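PDB 7NMQ: hemolysin BL lytic component L1 from Bacillus cereus, which is a component of the haemolysin BL enterotoxin and probably takes part in forming pores in host cell membranes, as an alpha-helical pore-forming toxin. Local coordinates for residues K11-E16 / T305-Q310; M134-K139 / Q299-L304. One frame throughout, in Å; residues are numbered along the deposited sequence.

How the contacts relate
Both contacts belong to helix 275-325, whose consecutive segments 299-304 and 305-310 pack against two different helices. Contact 1 sets its later part against helix 10-33, and contact 2 sets its earlier part against helix 107-154. Their centres lie about 13 Å apart, and in sequence both segments of contact 2 fall between those of contact 1. S303 may link them: in one conformer of each side chain, S303 OG lies 2.9 Å from E16 OE1, a probable hydrogen bond. Just beside it, A13 CB packs at 4.1 Å from S303 O. Both contacts sit within the helical bundle, with centres about 12 and 10 Å from that of the chain.

Contact 1 of 2, residues K11-E16 / T305-Q310; sequences KKALAE and TNIQKQ
The N306 side-chain amide meets A13 with its nitrogen end: A13 CB lies 3.4 Å from N306 ND2, beyond the NH2 group and somewhat to one side of the amide plane. To that same side, Q310 NE2 donates to N306 OD1 at 3.2 Å, from 43° above the carbonyl plane; the Q310 amide is turned so that the oxygen lies nearly in its plane. K309 NZ reaches the same oxygen almost end-on, 2.6 Å from N306 OD1 with a C=O...N angle of 165°. The two donors may restrain the amide's rotation, but K309 NZ and Q310 NE2 crowd each other at 3.0 Å, so the pairing is partly doubtful. N306 carries CG anti to its backbone nitrogen (chi1 -172°), which sends the amide out to this place. The contact joins helix 10-33 to the long helix 275-325 in the helical bundle of this ClyA/HblB-like toxin, and A13 brings the backbones close, its CA 6.1 Å from that of I307. On the apolar half, I307 CG1 presses on A13 CB at 3.5 Å, closer than two carbons normally sit. I307 also touches V128 of helix 107-154, so it bridges two neighbours. L14 turns its CB away from this contact and packs on I350, A354 and I357 of helix 330-357, while Q310 OE1 accepts from the backbone N of G9, near the start of helix 10-33.

Contact 2 of 2, residues M134-K139 / Q299-L304; sequences MLQDFK and QAILSL
L135 meets I301 with its CB and L304 with its CD1, and these three aliphatic side chains form the tight part of an antiparallel helix pair. Helices 107-154 and 275-325 run side by side in the elongated bundle of this alpha-helical toxin; over these segments their axes come within 10.2 Å, at 167° between their N-to-C directions. The closest approach is methyl to methyl, L135 CD1 to L304 CD1 at 3.3 Å, shorter than ordinary carbon contact, where the two leucines meet nearly perpendicular. One turn earlier on helix 275-325, I301 and L135 run antiparallel alongside one another, with I301 CG1 3.7 Å from L135 CB and I301 CD1 4.0 Å from that same CB. I301 sets CG1 anti to its carbonyl carbon (chi1 -73°), which carries the ethyl branch alongside the base of the leucine. L304 also touches T80 of helix 45-103, a third helix. The other flank is looser and polar. There Q136, partly exposed and modelled in two conformers, bends at chi2 (54°) in one of them and brings its amide nitrogen over the tip of I301, NE2 to I301 CD1 3.6 Å, with CD1 well out of the amide plane. K139 spans this flank: its NZ makes a salt bridge with D298 and, less certainly because it rests on that conformer, donates to Q136 OE1 at 2.8 Å, approaching an oxygen lone pair in the amide plane.

Contact 1 of 2, residues K11-E16 / T305-Q310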
loop_
_atom_site.group_PDB
_atom_site.type_symbol
_atom_site.label_atom_id
_atom_site.label_comp_id
_atom_site.label_asym_id
_atom_site.label_seq_id
_atom_site.Cartn_x
_atom_site.Cartn_y
_atom_site.Cartn_z
ATOM N N LYS A 11 -7.136 -12.832 -4.520
ATOM C CA LYS A 11 -5.916 -13.146 -3.748
ATOM C C LYS A 11 -4.765 -12.242 -4.211
ATOM O O LYS A 11 -4.119 -11.608 -3.373
ATOM C CB LYS A 11 -5.583 -14.621 -3.894
ATOM C CG LYS A 11 -4.870 -15.240 -2.718
ATOM C CD LYS A 11 -4.834 -16.758 -2.775
ATOM C CE LYS A 11 -4.076 -17.338 -1.598
ATOM N NZ LYS A 11 -3.752 -18.765 -1.810
ATOM N N LYS A 12 -4.557 -12.165 -5.512
ATOM C CA LYS A 12 -3.442 -11.404 -6.104
ATOM C C LYS A 12 -3.656 -9.906 -5.805
ATOM O O LYS A 12 -2.706 -9.228 -5.436
ATOM C CB LYS A 12 -3.307 -11.771 -7.582
ATOM C CG LYS A 12 -2.764 -13.179 -7.810
ATOM C CD LYS A 12 -2.134 -13.446 -9.180
ATOM C CE LYS A 12 -0.814 -12.729 -9.390
ATOM N NZ LYS A 12 -0.300 -12.878 -10.773
ATOM N N ALA A 13 -4.872 -9.407 -5.957
ATOM C CA ALA A 13 -5.189 -7.983 -5.737
ATOM C C ALA A 13 -4.965 -7.666 -4.262
ATOM O O ALA A 13 -4.484 -6.555 -3.957
ATOM C CB ALA A 13 -6.608 -7.710 -6.156
ATOM N N LEU A 14 -5.298 -8.577 -3.350
ATOM C CA LEU A 14 -5.091 -8.342 -1.906
ATOM C C LEU A 14 -3.606 -8.256 -1.626
ATOM O O LEU A 14 -3.259 -7.424 -0.771
ATOM C CB LEU A 14 -5.689 -9.441 -1.033
ATOM C CG LEU A 14 -7.159 -9.289 -0.729
ATOM C CD1 LEU A 14 -7.611 -10.535 -0.008
ATOM C CD2 LEU A 14 -7.415 -8.048 0.114
ATOM N N ALA A 15 -2.799 -9.094 -2.245
ATOM C CA ALA A 15 -1.350 -9.111 -1.979
ATOM C C ALA A 15 -0.762 -7.765 -2.378
ATOM O O ALA A 15 0.061 -7.184 -1.623
ATOM C CB ALA A 15 -0.702 -10.239 -2.709
ATOM N N GLU A 16 -1.185 -7.247 -3.526
ATOM C CA GLU A 16 -0.711 -5.932 -4.013
ATOM C C GLU A 16 -1.194 -4.861 -3.046
ATOM O O GLU A 16 -0.393 -3.993 -2.672
ATOM C CB GLU A 16 -1.269 -5.639 -5.402
ATOM C CG GLU A 16 -0.776 -6.584 -6.454
ATOM C CD GLU A 16 -1.227 -6.244 -7.860
ATOM O OE1 GLU A 16 -2.039 -5.306 -8.033
ATOM O OE2 GLU A 16 -0.780 -6.937 -8.776
ATOM N N THR A 305 -9.128 -0.911 -8.164
ATOM C CA THR A 305 -9.867 -1.035 -9.445
ATOM C C THR A 305 -9.897 -2.510 -9.834
ATOM O O THR A 305 -10.959 -2.994 -10.277
ATOM C CB THR A 305 -9.245 -0.129 -10.510
ATOM O OG1 THR A 305 -9.399 1.226 -10.074
ATOM C CG2 THR A 305 -9.901 -0.279 -11.862
ATOM N N ASN A 306 -8.820 -3.231 -9.599
ATOM C CA ASN A 306 -8.770 -4.675 -9.931
ATOM C C ASN A 306 -9.732 -5.420 -9.000
ATOM O O ASN A 306 -10.473 -6.279 -9.472
ATOM C CB ASN A 306 -7.362 -5.237 -9.834
ATOM C CG ASN A 306 -7.295 -6.649 -10.351
ATOM O OD1 ASN A 306 -7.811 -6.953 -11.432
ATOM N ND2 ASN A 306 -6.742 -7.533 -9.552
ATOM N N ILE A 307 -9.772 -5.068 -7.719
ATOM C CA ILE A 307 -10.718 -5.696 -6.755
ATOM C C ILE A 307 -12.136 -5.438 -7.245
ATOM O O ILE A 307 -12.964 -6.378 -7.257
ATOM C CB ILE A 307 -10.507 -5.213 -5.312
ATOM C CG1 ILE A 307 -9.164 -5.746 -4.796
ATOM C CG2 ILE A 307 -11.658 -5.574 -4.385
ATOM C CD1 ILE A 307 -8.772 -5.271 -3.417
ATOM N N GLN A 308 -12.436 -4.211 -7.661
ATOM C CA GLN A 308 -13.785 -3.896 -8.181
ATOM C C GLN A 308 -14.111 -4.784 -9.396
ATOM O O GLN A 308 -15.231 -5.341 -9.443
ATOM C CB GLN A 308 -13.863 -2.426 -8.556
ATOM C CG GLN A 308 -15.209 -2.147 -9.192
ATOM C CD GLN A 308 -15.452 -0.686 -9.235
ATOM O OE1 GLN A 308 -14.758 0.031 -9.935
ATOM N NE2 GLN A 308 -16.420 -0.256 -8.438
ATOM N N LYS A 309 -13.197 -4.924 -10.336
ATOM C CA LYS A 309 -13.364 -5.785 -11.524
ATOM C C LYS A 309 -13.660 -7.220 -11.075
ATOM O O LYS A 309 -14.556 -7.852 -11.682
ATOM C CB LYS A 309 -12.124 -5.736 -12.412
ATOM C CG LYS A 309 -12.138 -6.650 -13.629
ATOM C CD LYS A 309 -11.027 -6.347 -14.629
ATOM C CE LYS A 309 -9.652 -6.386 -14.011
ATOM N NZ LYS A 309 -9.436 -7.652 -13.276
ATOM N N GLN A 310 -12.977 -7.719 -10.049
ATOM C CA GLN A 310 -13.162 -9.116 -9.590
ATOM C C GLN A 310 -14.559 -9.256 -8.998
ATOM O O GLN A 310 -15.223 -10.292 -9.291
ATOM C CB GLN A 310 -12.151 -9.584 -8.574
ATOM C CG GLN A 310 -10.730 -9.473 -9.076
ATOM C CD GLN A 310 -10.423 -10.192 -10.363
ATOM O OE1 GLN A 310 -10.975 -11.252 -10.693
ATOM N NE2 GLN A 310 -9.460 -9.637 -11.079
#

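Contact 2 of 2, residues M134-K139 / Q299-L304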
loop_
_atom_site.group_PDB
_atom_site.type_symbol
_atom_site.label_atom_id
_atom_site.label_comp_id
_atom_site.label_asym_id
_atom_site.label_seq_id
_atom_site.Cartn_x
_atom_site.Cartn_y
_atom_site.Cartn_z
ATOM N N MET A 134 -12.524 8.483 -2.823
ATOM C CA MET A 134 -11.795 9.038 -1.655
ATOM C C MET A 134 -10.295 9.057 -1.952
ATOM O O MET A 134 -9.630 10.100 -1.708
ATOM C CB MET A 134 -12.159 8.251 -0.395
ATOM C CG MET A 134 -11.464 8.628 0.860
ATOM S SD MET A 134 -9.725 8.105 0.976
ATOM C CE MET A 134 -9.964 6.340 0.996
ATOM N N LEU A 135 -9.757 7.990 -2.542
ATOM C CA LEU A 135 -8.306 7.959 -2.836
ATOM C C LEU A 135 -7.933 8.931 -3.941
ATOM O O LEU A 135 -6.810 9.490 -3.872
ATOM C CB LEU A 135 -7.834 6.561 -3.182
ATOM C CG LEU A 135 -7.843 5.593 -2.027
ATOM C CD1 LEU A 135 -7.489 4.212 -2.542
ATOM C CD2 LEU A 135 -6.892 6.022 -0.919
ATOM N N GLN A 136 -8.786 9.113 -4.933
ATOM C CA GLN A 136 -8.496 10.052 -6.029
ATOM C C GLN A 136 -8.438 11.457 -5.443
ATOM O O GLN A 136 -7.480 12.174 -5.803
ATOM C CB GLN A 136 -9.522 9.926 -7.155
ATOM C CG GLN A 136 -9.054 10.696 -8.383
ATOM C CD GLN A 136 -7.664 10.252 -8.784
ATOM O OE1 GLN A 136 -6.694 11.018 -8.772
ATOM N NE2 GLN A 136 -7.564 8.991 -9.163
ATOM N N ASP A 137 -9.372 11.808 -4.556
ATOM C CA ASP A 137 -9.394 13.131 -3.891
ATOM C C ASP A 137 -8.062 13.302 -3.121
ATOM O O ASP A 137 -7.415 14.364 -3.188
ATOM C CB ASP A 137 -10.592 13.314 -2.966
ATOM C CG ASP A 137 -11.951 13.396 -3.652
ATOM O OD1 ASP A 137 -11.997 13.703 -4.866
ATOM O OD2 ASP A 137 -12.954 13.190 -2.954
ATOM N N PHE A 138 -7.658 12.269 -2.404
ATOM C CA PHE A 138 -6.454 12.319 -1.572
ATOM C C PHE A 138 -5.236 12.423 -2.470
ATOM O O PHE A 138 -4.305 13.196 -2.192
ATOM C CB PHE A 138 -6.397 11.079 -0.711
ATOM C CG PHE A 138 -5.239 11.048 0.247
ATOM C CD1 PHE A 138 -4.883 12.165 0.997
ATOM C CD2 PHE A 138 -4.549 9.879 0.433
ATOM C CE1 PHE A 138 -3.797 12.106 1.869
ATOM C CE2 PHE A 138 -3.511 9.793 1.347
ATOM C CZ PHE A 138 -3.168 10.909 2.084
ATOM N N LYS A 139 -5.214 11.716 -3.594
ATOM C CA LYS A 139 -4.102 11.795 -4.559
ATOM C C LYS A 139 -3.971 13.241 -5.028
ATOM O O LYS A 139 -2.834 13.750 -5.145
ATOM C CB LYS A 139 -4.329 10.820 -5.713
ATOM C CG LYS A 139 -3.075 10.386 -6.409
ATOM C CD LYS A 139 -2.498 11.354 -7.350
ATOM C CE LYS A 139 -3.464 11.858 -8.382
ATOM N NZ LYS A 139 -3.924 10.755 -9.249
ATOM N N GLN A 299 -0.941 3.584 -7.356
ATOM C CA GLN A 299 -0.805 2.119 -7.385
ATOM C C GLN A 299 -1.959 1.510 -6.597
ATOM O O GLN A 299 -2.545 0.490 -7.041
ATOM C CB GLN A 299 0.521 1.635 -6.865
ATOM C CG GLN A 299 1.671 2.049 -7.737
ATOM C CD GLN A 299 2.896 1.449 -7.108
ATOM O OE1 GLN A 299 3.369 1.918 -6.092
ATOM N NE2 GLN A 299 3.189 0.234 -7.522
ATOM N N ALA A 300 -2.267 2.055 -5.431
ATOM C CA ALA A 300 -3.379 1.581 -4.590
ATOM C C ALA A 300 -4.698 1.695 -5.368
ATOM O O ALA A 300 -5.564 0.775 -5.280
ATOM C CB ALA A 300 -3.442 2.312 -3.281
ATOM N N ILE A 301 -4.881 2.767 -6.103
ATOM C CA ILE A 301 -6.114 2.945 -6.891
ATOM C C ILE A 301 -6.153 1.831 -7.930
ATOM O O ILE A 301 -7.269 1.293 -8.149
ATOM C CB ILE A 301 -6.184 4.340 -7.497
ATOM C CG1 ILE A 301 -6.485 5.362 -6.405
ATOM C CG2 ILE A 301 -7.237 4.409 -8.591
ATOM C CD1 ILE A 301 -6.142 6.778 -6.776
ATOM N N LEU A 302 -5.052 1.534 -8.595
ATOM C CA LEU A 302 -5.051 0.469 -9.634
ATOM C C LEU A 302 -5.445 -0.855 -8.996
ATOM O O LEU A 302 -6.250 -1.602 -9.558
ATOM C CB LEU A 302 -3.675 0.318 -10.273
ATOM C CG LEU A 302 -3.285 1.370 -11.276
ATOM C CD1 LEU A 302 -1.895 1.060 -11.801
ATOM C CD2 LEU A 302 -4.267 1.466 -12.405
ATOM N N SER A 303 -4.926 -1.168 -7.818
ATOM C CA SER A 303 -5.181 -2.475 -7.165
ATOM C C SER A 303 -6.631 -2.549 -6.668
ATOM O O SER A 303 -7.232 -3.654 -6.690
ATOM C CB SER A 303 -4.188 -2.746 -6.091
ATOM O OG SER A 303 -2.910 -2.910 -6.663
ATOM N N LEU A 304 -7.207 -1.442 -6.230
ATOM C CA LEU A 304 -8.630 -1.445 -5.828
ATOM C C LEU A 304 -9.519 -1.533 -7.063
ATOM O O LEU A 304 -10.591 -2.127 -6.961
ATOM C CB LEU A 304 -8.901 -0.186 -5.022
ATOM C CG LEU A 304 -8.395 -0.233 -3.603
ATOM C CD1 LEU A 304 -8.567 1.117 -2.999
ATOM C CD2 LEU A 304 -9.108 -1.251 -2.794
#